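Local coordinates for protein agglutinin alpha chain (Maclura pomifera, PDB 3LLZ) that binds D-galactose and the T-antigen disaccharide Gal-beta-1,3-GalNAc as a lectin of the jacalin family, at residues 57-60 with 61-64. Sequence-based numbering, arbitrary orientation.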
ATOM      1  N   SER A  57      -1.318   9.043  25.855  1.00 18.09           N
ATOM      2  CA  SER A  57      -0.766  10.094  25.008  1.00 18.76           C
ATOM      3  C   SER A  57       0.568   9.628  24.445  1.00 18.92           C
ATOM      4  O   SER A  57       1.576   9.609  25.148  1.00 20.43           O
ATOM      5  CB  SER A  57      -0.564  11.379  25.816  1.00 20.62           C
ATOM      6  OG  SER A  57      -1.799  11.873  26.302  1.00 23.06           O
ATOM      7  N   LEU A  58       0.572   9.255  23.171  1.00 17.97           N
ATOM      8  CA  LEU A  58       1.785   8.774  22.523  1.00 17.17           C
ATOM      9  C   LEU A  58       2.697   9.905  22.086  1.00 17.96           C
ATOM     10  O   LEU A  58       2.231  10.951  21.631  1.00 18.29           O
ATOM     11  CB  LEU A  58       1.430   7.933  21.297  1.00 17.21           C
ATOM     12  CG  LEU A  58       0.519   6.731  21.536  1.00 16.87           C
ATOM     13  CD1 LEU A  58       0.287   6.015  20.219  1.00 18.03           C
ATOM     14  CD2 LEU A  58       1.151   5.789  22.550  1.00 16.97           C
ATOM     15  N   GLU A  59       3.996   9.680  22.225  1.00 18.76           N
ATOM     16  CA  GLU A  59       4.992  10.658  21.821  1.00 20.35           C
ATOM     17  C   GLU A  59       5.158  10.544  20.304  1.00 19.57           C
ATOM     18  O   GLU A  59       6.190  10.098  19.808  1.00 20.27           O
ATOM     19  CB  GLU A  59       6.321  10.378  22.524  1.00 23.91           C
ATOM     20  CG  GLU A  59       7.429  11.369  22.207  1.00 30.00           C
ATOM     21  CD  GLU A  59       8.720  11.047  22.937  1.00 33.99           C
ATOM     22  OE1 GLU A  59       9.724  11.759  22.718  1.00 37.37           O
ATOM     23  OE2 GLU A  59       8.731  10.080  23.733  1.00 36.62           O
ATOM     24  N   PHE A  60       4.116  10.936  19.579  1.00 20.09           N
ATOM     25  CA  PHE A  60       4.120  10.893  18.120  1.00 21.50           C
ATOM     26  C   PHE A  60       5.167  11.877  17.601  1.00 21.93           C
ATOM     27  O   PHE A  60       5.276  12.994  18.107  1.00 23.58           O
ATOM     28  CB  PHE A  60       2.737  11.285  17.597  1.00 20.81           C
ATOM     29  CG  PHE A  60       2.621  11.269  16.100  1.00 20.72           C
ATOM     30  CD1 PHE A  60       2.392  10.078  15.417  1.00 19.13           C
ATOM     31  CD2 PHE A  60       2.759  12.444  15.371  1.00 20.74           C
ATOM     32  CE1 PHE A  60       2.303  10.060  14.028  1.00 19.65           C
ATOM     33  CE2 PHE A  60       2.672  12.436  13.983  1.00 19.97           C
ATOM     34  CZ  PHE A  60       2.444  11.241  13.310  1.00 20.63           C
ATOM     35  N   PRO A  61       5.931  11.494  16.563  1.00 21.02           N
ATOM     36  CA  PRO A  61       5.906  10.228  15.825  1.00 20.11           C
ATOM     37  C   PRO A  61       6.966   9.205  16.246  1.00 19.91           C
ATOM     38  O   PRO A  61       7.036   8.114  15.672  1.00 19.07           O
ATOM     39  CB  PRO A  61       6.119  10.685  14.395  1.00 21.06           C
ATOM     40  CG  PRO A  61       7.172  11.728  14.581  1.00 20.79           C
ATOM     41  CD  PRO A  61       6.694  12.507  15.806  1.00 22.24           C
ATOM     42  N   SER A  62       7.794   9.549  17.228  1.00 18.66           N
ATOM     43  CA  SER A  62       8.840   8.632  17.676  1.00 19.37           C
ATOM     44  C   SER A  62       8.260   7.385  18.337  1.00 17.88           C
ATOM     45  O   SER A  62       8.846   6.303  18.255  1.00 19.00           O
ATOM     46  CB  SER A  62       9.800   9.335  18.645  1.00 20.55           C
ATOM     47  OG  SER A  62       9.140   9.741  19.829  1.00 24.53           O
ATOM     48  N   GLU A  63       7.110   7.537  18.987  1.00 17.20           N
ATOM     49  CA  GLU A  63       6.458   6.413  19.650  1.00 16.40           C
ATOM     50  C   GLU A  63       5.229   5.963  18.872  1.00 14.70           C
ATOM     51  O   GLU A  63       4.413   6.784  18.449  1.00 15.16           O
ATOM     52  CB  GLU A  63       6.035   6.798  21.073  1.00 16.58           C
ATOM     53  CG  GLU A  63       5.389   5.647  21.839  1.00 16.97           C
ATOM     54  CD  GLU A  63       4.957   6.024  23.246  1.00 19.21           C
ATOM     55  OE1 GLU A  63       4.716   5.096  24.047  1.00 18.56           O
ATOM     56  OE2 GLU A  63       4.849   7.232  23.550  1.00 18.60           O
ATOM     57  N   TYR A  64       5.104   4.655  18.681  1.00 14.39           N
ATOM     58  CA  TYR A  64       3.964   4.096  17.969  1.00 14.84           C
ATOM     59  C   TYR A  64       3.657   2.708  18.509  1.00 13.31           C
ATOM     60  O   TYR A  64       4.523   2.034  19.059  1.00 14.52           O
ATOM     61  CB  TYR A  64       4.247   4.016  16.464  1.00 14.15           C
ATOM     62  CG  TYR A  64       5.574   3.381  16.145  1.00 15.44           C
ATOM     63  CD1 TYR A  64       6.750   4.128  16.190  1.00 16.30           C
ATOM     64  CD2 TYR A  64       5.666   2.020  15.856  1.00 18.53           C
ATOM     65  CE1 TYR A  64       7.986   3.535  15.961  1.00 19.85           C
ATOM     66  CE2 TYR A  64       6.898   1.416  15.628  1.00 21.01           C
ATOM     67  CZ  TYR A  64       8.052   2.180  15.684  1.00 21.71           C
ATOM     68  OH  TYR A  64       9.275   1.584  15.484  1.00 25.34           O
TER
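A type VIa turn over residues 59-62, with cis Pro-61 at its third position, shapes the loop that joins strand 52-57 to strand 65-75, linking the two four-stranded antiparallel sheets of the jacalin-type beta-prism, and Glu-59 and Glu-63 meet across it through two hydrogen bonds. The chain first bends at Glu-59, the centre of an inverse gamma turn with a weak bond from Phe-60 N to Leu-58 O, and then reverses at the cis peptide bond between Phe-60 and Pro-61. This reversal illustrates how an aromatic residue preceding a cis-proline can accompany the bend with a CH-pi contact onto the proline ring. With CG anti to the backbone N (chi1 -180°), the Phe-60 ring comes across Pro-61 at about a right angle with one face over the proline's CB, which sits 3.6 Å from the ring centroid, almost exactly on the ring normal. Glu-63 N donates to Glu-59 O at 2.8 Å, approaching from above the carbonyl plane, and so ties the first residue of the turn to the one just after it. Ser-62 OG stands 3.4 Å from Glu-59 CG, beside the start of that extended side chain.

The carboxylate of Glu-63 reaches back to the first half of the loop. Its chain is fully extended and crosses Leu-58 at about a right angle, bringing CD within 3.9 Å of Leu-58 CD2. Glu-63 OE1 is hydrogen-bonded to Thr-88 OG1 and Tyr-93 OH, which tie the loop to the end of strand 78-88 and to strand 92-97. Both oxygens of this buried group are engaged, which should limit its rotation. The remaining oxygen, Glu-63 OE2, accepts a nearly straight 2.9 Å bond from Glu-59 N (174° at the hydrogen), met on its anti side, 24° out of the carboxylate plane.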